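Local coordinates for CbsA (Xanthomonas oryzae pv. oryzae, PDB 5XYH), which probably releases cellobiose from cellulose as a secreted exoglucanase of glycosyl hydrolase family 6, helping this rice pathogen to degrade plant cell walls, at residues 68-80 with 127-141. Sequence-based numbering, arbitrary orientation.
Sequences SLQGHLNAALAQK and IASTLANPKYKGLRI
Helix 69-79 packs through Leu-69 and Leu-73 against Thr-130 near the end of helix 113-131, where the axes of 69-79 and of the short helical segment 127-131 come within 10.8 Å and are inclined at 27°, and then follows the chain through Tyr-136 and Leu-139 into strand 140-145. Both helices flank the parallel sheet of the family 6 barrel: helix 69-79 precedes strand 86-92, and helix 113-131 makes the beta-alpha-beta crossover from that strand to its neighbour 140-145.

Leu-73 is central. Its CB lies over one face of the Tyr-136 ring, 3.6 Å from the centroid and 20° off the normal, which meets the criterion for a CH-pi contact; Lys-135 CB sits over the opposite face. The Leu-73 methyls diverge: CD1 meets Thr-130 CG2 at 3.7 Å, while CD2 runs inward to Ile-141 CD1, also at 3.7 Å. Farther along, Leu-77 puts CD1 at the edge of the tyrosine ring and CD2 against Leu-139 CD2, at 3.8 Å.

The polar side of the contact centres on Asn-74 OD1, which accepts from Tyr-136 OH at 2.9 Å and from Lys-135 NZ at 2.9 Å. The two donors approach from opposite faces of the amide plane, both well out of it, so neither lies on a lone pair. Lys-135 reaches that far because its chain is extended throughout, with CG anti to the backbone N (chi1 -178°). Beside Thr-130, whose OG1 also bonds Val-126 O, a water bridges the two helices: it accepts from Gln-70 NE2 and donates to Thr-130 OG1 at 2.7 Å.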
ATOM      1  N   SER A  68     -12.371   7.002  15.993  1.00 15.78           N
ATOM      2  CA  SER A  68     -11.268   7.948  16.106  1.00 16.67           C
ATOM      3  C   SER A  68      -9.948   7.203  16.282  1.00 15.72           C
ATOM      4  O   SER A  68      -9.916   6.017  16.620  1.00 15.93           O
ATOM      5  CB  SER A  68     -11.471   8.874  17.303  1.00 16.97           C
ATOM      6  OG  SER A  68     -11.220   8.158  18.501  1.00 16.28           O
ATOM      7  N   LEU A  69      -8.843   7.927  16.080  1.00 16.48           N
ATOM      8  CA  LEU A  69      -7.529   7.353  16.353  1.00 15.93           C
ATOM      9  C   LEU A  69      -7.460   6.823  17.777  1.00 16.49           C
ATOM     10  O   LEU A  69      -6.976   5.712  18.009  1.00 16.86           O
ATOM     11  CB  LEU A  69      -6.423   8.385  16.105  1.00 15.86           C
ATOM     12  CG  LEU A  69      -4.991   7.939  16.460  1.00 17.05           C
ATOM     13  CD1 LEU A  69      -4.575   6.618  15.763  1.00 16.06           C
ATOM     14  CD2 LEU A  69      -3.966   9.030  16.200  1.00 16.29           C
ATOM     15  N   GLN A  70      -7.971   7.589  18.750  1.00 17.70           N
ATOM     16  CA  GLN A  70      -7.977   7.096  20.125  1.00 18.19           C
ATOM     17  C   GLN A  70      -8.871   5.871  20.278  1.00 18.10           C
ATOM     18  O   GLN A  70      -8.546   4.955  21.044  1.00 19.11           O
ATOM     19  CB  GLN A  70      -8.421   8.194  21.082  1.00 19.74           C
ATOM     20  CG  GLN A  70      -7.547   9.414  21.023  1.00 21.52           C
ATOM     21  CD  GLN A  70      -7.896  10.400  22.103  1.00 25.42           C
ATOM     22  OE1 GLN A  70      -8.561  10.048  23.086  1.00 26.25           O
ATOM     23  NE2 GLN A  70      -7.448  11.646  21.940  1.00 24.45           N
ATOM     24  N   GLY A  71     -10.007   5.840  19.573  1.00 16.63           N
ATOM     25  CA  GLY A  71     -10.858   4.657  19.626  1.00 17.08           C
ATOM     26  C   GLY A  71     -10.155   3.412  19.108  1.00 16.96           C
ATOM     27  O   GLY A  71     -10.307   2.320  19.666  1.00 15.83           O
ATOM     28  N   HIS A  72      -9.391   3.558  18.023  1.00 15.92           N
ATOM     29  CA  HIS A  72      -8.588   2.453  17.517  1.00 16.24           C
ATOM     30  C   HIS A  72      -7.580   2.002  18.554  1.00 16.09           C
ATOM     31  O   HIS A  72      -7.404   0.804  18.786  1.00 15.83           O
ATOM     32  CB  HIS A  72      -7.852   2.868  16.245  1.00 15.23           C
ATOM     33  CG  HIS A  72      -8.729   2.993  15.048  1.00 15.45           C
ATOM     34  ND1 HIS A  72      -9.422   1.926  14.515  1.00 14.74           N
ATOM     35  CD2 HIS A  72      -8.991   4.051  14.248  1.00 15.45           C
ATOM     36  CE1 HIS A  72     -10.084   2.329  13.448  1.00 15.01           C
ATOM     37  NE2 HIS A  72      -9.843   3.615  13.267  1.00 14.97           N
ATOM     38  N   LEU A  73      -6.891   2.956  19.172  1.00 16.72           N
ATOM     39  CA  LEU A  73      -5.850   2.597  20.128  1.00 17.55           C
ATOM     40  C   LEU A  73      -6.446   1.964  21.379  1.00 18.13           C
ATOM     41  O   LEU A  73      -5.834   1.064  21.975  1.00 19.30           O
ATOM     42  CB  LEU A  73      -5.032   3.832  20.486  1.00 17.69           C
ATOM     43  CG  LEU A  73      -4.256   4.440  19.312  1.00 17.04           C
ATOM     44  CD1 LEU A  73      -3.792   5.852  19.641  1.00 16.95           C
ATOM     45  CD2 LEU A  73      -3.077   3.548  18.946  1.00 17.26           C
ATOM     46  N   ASN A  74      -7.632   2.427  21.784  1.00 18.11           N
ATOM     47  CA  ASN A  74      -8.354   1.797  22.886  1.00 18.91           C
ATOM     48  C   ASN A  74      -8.769   0.379  22.533  1.00 18.73           C
ATOM     49  O   ASN A  74      -8.612  -0.539  23.350  1.00 18.88           O
ATOM     50  CB  ASN A  74      -9.577   2.633  23.255  1.00 18.66           C
ATOM     51  CG  ASN A  74      -9.202   3.943  23.909  1.00 19.84           C
ATOM     52  OD1 ASN A  74      -8.080   4.104  24.380  1.00 20.46           O
ATOM     53  ND2 ASN A  74     -10.136   4.896  23.928  1.00 20.52           N
ATOM     54  N   ALA A  75      -9.313   0.172  21.330  1.00 18.04           N
ATOM     55  CA  ALA A  75      -9.687  -1.184  20.943  1.00 17.77           C
ATOM     56  C   ALA A  75      -8.464  -2.092  20.911  1.00 18.97           C
ATOM     57  O   ALA A  75      -8.535  -3.262  21.317  1.00 17.98           O
ATOM     58  CB  ALA A  75     -10.396  -1.187  19.589  1.00 17.36           C
ATOM     59  N   ALA A  76      -7.328  -1.561  20.446  1.00 17.46           N
ATOM     60  CA  ALA A  76      -6.116  -2.359  20.372  1.00 18.25           C
ATOM     61  C   ALA A  76      -5.699  -2.840  21.758  1.00 18.69           C
ATOM     62  O   ALA A  76      -5.265  -3.985  21.922  1.00 19.96           O
ATOM     63  CB  ALA A  76      -4.993  -1.552  19.716  1.00 17.43           C
ATOM     64  N   LEU A  77      -5.842  -1.979  22.766  1.00 18.90           N
ATOM     65  CA  LEU A  77      -5.513  -2.360  24.139  1.00 20.29           C
ATOM     66  C   LEU A  77      -6.310  -3.584  24.568  1.00 20.43           C
ATOM     67  O   LEU A  77      -5.757  -4.530  25.146  1.00 21.21           O
ATOM     68  CB  LEU A  77      -5.788  -1.185  25.084  1.00 18.74           C
ATOM     69  CG  LEU A  77      -4.802  -0.014  25.022  1.00 20.16           C
ATOM     70  CD1 LEU A  77      -5.257   1.139  25.904  1.00 19.79           C
ATOM     71  CD2 LEU A  77      -3.408  -0.470  25.403  1.00 20.37           C
ATOM     72  N   ALA A  78      -7.602  -3.597  24.240  1.00 20.44           N
ATOM     73  CA  ALA A  78      -8.517  -4.662  24.611  1.00 20.21           C
ATOM     74  C   ALA A  78      -8.261  -5.956  23.856  1.00 22.09           C
ATOM     75  O   ALA A  78      -8.773  -7.005  24.265  1.00 22.04           O
ATOM     76  CB  ALA A  78      -9.954  -4.202  24.373  1.00 19.70           C
ATOM     77  N   GLN A  79      -7.496  -5.917  22.763  1.00 20.71           N
ATOM     78  CA  GLN A  79      -7.157  -7.137  22.055  1.00 20.33           C
ATOM     79  C   GLN A  79      -5.782  -7.676  22.421  1.00 21.20           C
ATOM     80  O   GLN A  79      -5.432  -8.770  21.966  1.00 22.29           O
ATOM     81  CB  GLN A  79      -7.233  -6.912  20.539  1.00 19.75           C
ATOM     82  CG  GLN A  79      -8.529  -6.250  20.080  1.00 19.55           C
ATOM     83  CD  GLN A  79      -8.576  -6.024  18.578  1.00 17.20           C
ATOM     84  OE1 GLN A  79      -7.691  -6.480  17.830  1.00 18.16           O
ATOM     85  NE2 GLN A  79      -9.603  -5.315  18.126  1.00 16.51           N
ATOM     86  N   LYS A  80      -5.007  -6.955  23.237  1.00 20.46           N
ATOM     87  CA  LYS A  80      -3.645  -7.376  23.547  1.00 21.93           C
ATOM     88  C   LYS A  80      -3.641  -8.582  24.481  1.00 23.40           C
ATOM     89  O   LYS A  80      -4.241  -8.545  25.558  1.00 24.16           O
ATOM     90  CB  LYS A  80      -2.856  -6.224  24.181  1.00 22.81           C
ATOM     91  CG  LYS A  80      -1.382  -6.568  24.421  1.00 24.23           C
ATOM     92  CD  LYS A  80      -0.617  -5.451  25.130  1.00 24.55           C
ATOM     93  CE  LYS A  80       0.877  -5.780  25.230  1.00 25.09           C
ATOM     94  NZ  LYS A  80       1.180  -7.168  25.750  1.00 26.53           N
ATOM     95  N   ILE A 127      -1.434  13.471  15.677  1.00 15.10           N
ATOM     96  CA  ILE A 127      -1.166  12.030  15.685  1.00 14.80           C
ATOM     97  C   ILE A 127      -0.060  11.694  16.675  1.00 15.64           C
ATOM     98  O   ILE A 127      -0.183  10.758  17.478  1.00 16.03           O
ATOM     99  CB  ILE A 127      -0.804  11.539  14.274  1.00 14.12           C
ATOM    100  CG1 ILE A 127      -2.005  11.725  13.339  1.00 13.36           C
ATOM    101  CG2 ILE A 127      -0.360  10.076  14.318  1.00 13.48           C
ATOM    102  CD1 ILE A 127      -1.677  11.546  11.910  1.00 13.35           C
ATOM    103  N   ALA A 128       1.049  12.436  16.612  1.00 14.13           N
ATOM    104  CA  ALA A 128       2.190  12.137  17.474  1.00 15.96           C
ATOM    105  C   ALA A 128       1.842  12.291  18.954  1.00 17.13           C
ATOM    106  O   ALA A 128       2.234  11.454  19.781  1.00 17.54           O
ATOM    107  CB  ALA A 128       3.366  13.035  17.101  1.00 14.88           C
ATOM    108  N   SER A 129       1.105  13.343  19.315  1.00 16.03           N
ATOM    109  CA  SER A 129       0.763  13.507  20.727  1.00 17.38           C
ATOM    110  C   SER A 129      -0.231  12.450  21.178  1.00 17.52           C
ATOM    111  O   SER A 129      -0.165  11.984  22.320  1.00 18.06           O
ATOM    112  CB  SER A 129       0.217  14.904  20.996  1.00 17.91           C
ATOM    113  OG  SER A 129      -1.003  15.100  20.310  1.00 19.34           O
ATOM    114  N   THR A 130      -1.132  12.029  20.292  1.00 17.13           N
ATOM    115  CA  THR A 130      -2.007  10.908  20.619  1.00 17.59           C
ATOM    116  C   THR A 130      -1.207   9.630  20.843  1.00 17.94           C
ATOM    117  O   THR A 130      -1.423   8.914  21.829  1.00 19.22           O
ATOM    118  CB  THR A 130      -3.041  10.721  19.509  1.00 17.54           C
ATOM    119  OG1 THR A 130      -3.777  11.942  19.367  1.00 16.98           O
ATOM    120  CG2 THR A 130      -3.992   9.575  19.847  1.00 18.12           C
ATOM    121  N   LEU A 131      -0.272   9.319  19.943  1.00 16.40           N
ATOM    122  CA  LEU A 131       0.472   8.074  20.103  1.00 17.70           C
ATOM    123  C   LEU A 131       1.393   8.112  21.320  1.00 18.14           C
ATOM    124  O   LEU A 131       1.683   7.061  21.905  1.00 18.78           O
ATOM    125  CB  LEU A 131       1.279   7.754  18.839  1.00 16.50           C
ATOM    126  CG  LEU A 131       0.509   7.541  17.538  1.00 15.05           C
ATOM    127  CD1 LEU A 131       1.458   7.335  16.368  1.00 14.15           C
ATOM    128  CD2 LEU A 131      -0.454   6.362  17.662  1.00 16.25           C
ATOM    129  N   ALA A 132       1.858   9.297  21.727  1.00 17.99           N
ATOM    130  CA  ALA A 132       2.809   9.355  22.836  1.00 19.35           C
ATOM    131  C   ALA A 132       2.154   9.164  24.202  1.00 19.94           C
ATOM    132  O   ALA A 132       2.868   9.107  25.211  1.00 20.50           O
ATOM    133  CB  ALA A 132       3.564  10.690  22.808  1.00 19.54           C
ATOM    134  N   ASN A 133       0.827   9.082  24.256  1.00 19.40           N
ATOM    135  CA  ASN A 133       0.093   8.946  25.511  1.00 19.93           C
ATOM    136  C   ASN A 133       0.555   7.705  26.267  1.00 20.55           C
ATOM    137  O   ASN A 133       0.457   6.590  25.728  1.00 20.86           O
ATOM    138  CB  ASN A 133      -1.404   8.860  25.209  1.00 21.48           C
ATOM    139  CG  ASN A 133      -2.272   8.860  26.459  1.00 21.43           C
ATOM    140  OD1 ASN A 133      -1.821   8.542  27.553  1.00 21.95           O
ATOM    141  ND2 ASN A 133      -3.559   9.170  26.278  1.00 23.15           N
ATOM    142  N   PRO A 134       1.034   7.840  27.525  1.00 21.51           N
ATOM    143  CA  PRO A 134       1.488   6.664  28.291  1.00 22.42           C
ATOM    144  C   PRO A 134       0.481   5.516  28.322  1.00 21.13           C
ATOM    145  O   PRO A 134       0.858   4.357  28.526  1.00 22.07           O
ATOM    146  CB  PRO A 134       1.712   7.229  29.703  1.00 21.66           C
ATOM    147  CG  PRO A 134       1.928   8.682  29.506  1.00 22.88           C
ATOM    148  CD  PRO A 134       1.128   9.089  28.298  1.00 20.86           C
ATOM    149  N   LYS A 135      -0.801   5.831  28.113  1.00 22.05           N
ATOM    150  CA  LYS A 135      -1.837   4.801  28.056  1.00 21.37           C
ATOM    151  C   LYS A 135      -1.534   3.755  26.990  1.00 21.62           C
ATOM    152  O   LYS A 135      -1.958   2.598  27.112  1.00 21.86           O
ATOM    153  CB  LYS A 135      -3.195   5.454  27.794  1.00 22.22           C
ATOM    154  CG  LYS A 135      -4.368   4.498  27.756  1.00 22.64           C
ATOM    155  CD  LYS A 135      -5.657   5.242  27.426  1.00 22.16           C
ATOM    156  CE  LYS A 135      -6.855   4.289  27.441  1.00 22.75           C
ATOM    157  NZ  LYS A 135      -8.125   4.988  27.127  1.00 23.33           N
ATOM    158  N   TYR A 136      -0.791   4.134  25.950  1.00 22.24           N
ATOM    159  CA  TYR A 136      -0.581   3.278  24.786  1.00 20.85           C
ATOM    160  C   TYR A 136       0.851   2.754  24.668  1.00 22.52           C
ATOM    161  O   TYR A 136       1.216   2.197  23.622  1.00 21.50           O
ATOM    162  CB  TYR A 136      -0.972   4.046  23.528  1.00 20.56           C
ATOM    163  CG  TYR A 136      -2.382   4.597  23.553  1.00 20.23           C
ATOM    164  CD1 TYR A 136      -3.472   3.774  23.830  1.00 20.06           C
ATOM    165  CD2 TYR A 136      -2.623   5.944  23.303  1.00 19.59           C
ATOM    166  CE1 TYR A 136      -4.765   4.284  23.842  1.00 20.40           C
ATOM    167  CE2 TYR A 136      -3.907   6.458  23.316  1.00 20.57           C
ATOM    168  CZ  TYR A 136      -4.975   5.624  23.586  1.00 20.39           C
ATOM    169  OH  TYR A 136      -6.253   6.148  23.598  1.00 21.03           O
ATOM    170  N   LYS A 137       1.669   2.903  25.717  1.00 22.04           N
ATOM    171  CA  LYS A 137       3.059   2.458  25.659  1.00 22.83           C
ATOM    172  C   LYS A 137       3.171   0.951  25.423  1.00 22.61           C
ATOM    173  O   LYS A 137       4.191   0.492  24.898  1.00 22.57           O
ATOM    174  CB  LYS A 137       3.797   2.898  26.946  1.00 23.97           C
ATOM    175  CG  LYS A 137       3.538   2.034  28.186  1.00 27.62           C
ATOM    176  CD  LYS A 137       4.628   0.942  28.391  1.00 32.77           C
ATOM    177  CE  LYS A 137       4.078  -0.294  29.129  1.00 36.45           C
ATOM    178  NZ  LYS A 137       4.946  -1.493  28.869  1.00 42.76           N
ATOM    179  N   GLY A 138       2.151   0.169  25.776  1.00 21.40           N
ATOM    180  CA  GLY A 138       2.217  -1.265  25.554  1.00 22.16           C
ATOM    181  C   GLY A 138       1.886  -1.717  24.145  1.00 21.67           C
ATOM    182  O   GLY A 138       2.005  -2.910  23.848  1.00 20.77           O
ATOM    183  N   LEU A 139       1.479  -0.787  23.281  1.00 20.69           N
ATOM    184  CA  LEU A 139       1.190  -1.045  21.876  1.00 19.88           C
ATOM    185  C   LEU A 139       2.413  -0.728  21.023  1.00 18.70           C
ATOM    186  O   LEU A 139       3.150   0.221  21.308  1.00 19.78           O
ATOM    187  CB  LEU A 139       0.014  -0.186  21.407  1.00 19.61           C
ATOM    188  CG  LEU A 139      -1.310  -0.233  22.191  1.00 20.42           C
ATOM    189  CD1 LEU A 139      -2.268   0.817  21.675  1.00 18.70           C
ATOM    190  CD2 LEU A 139      -1.960  -1.600  22.104  1.00 19.11           C
ATOM    191  N   ARG A 140       2.613  -1.511  19.969  1.00 17.40           N
ATOM    192  CA  ARG A 140       3.600  -1.209  18.936  1.00 15.96           C
ATOM    193  C   ARG A 140       2.867  -0.593  17.749  1.00 16.21           C
ATOM    194  O   ARG A 140       2.027  -1.247  17.123  1.00 16.12           O
ATOM    195  CB  ARG A 140       4.354  -2.466  18.518  1.00 16.54           C
ATOM    196  CG  ARG A 140       5.245  -3.029  19.607  1.00 16.96           C
ATOM    197  CD  ARG A 140       6.020  -4.235  19.105  1.00 17.45           C
ATOM    198  NE  ARG A 140       6.823  -4.811  20.180  1.00 17.90           N
ATOM    199  CZ  ARG A 140       7.384  -6.014  20.140  1.00 17.70           C
ATOM    200  NH1 ARG A 140       7.227  -6.800  19.082  1.00 15.48           N
ATOM    201  NH2 ARG A 140       8.092  -6.436  21.177  1.00 17.91           N
ATOM    202  N   ILE A 141       3.158   0.669  17.461  1.00 14.27           N
ATOM    203  CA  ILE A 141       2.511   1.384  16.372  1.00 14.17           C
ATOM    204  C   ILE A 141       3.391   1.230  15.135  1.00 13.85           C
ATOM    205  O   ILE A 141       4.579   1.550  15.175  1.00 13.67           O
ATOM    206  CB  ILE A 141       2.301   2.864  16.729  1.00 14.28           C
ATOM    207  CG1 ILE A 141       1.677   3.005  18.126  1.00 15.02           C
ATOM    208  CG2 ILE A 141       1.421   3.553  15.688  1.00 13.86           C
ATOM    209  CD1 ILE A 141       0.318   2.321  18.240  1.00 15.17           C
TER
HETATM  210  O   HOH W   1      -6.456  12.359  19.274  1.00 19.81           O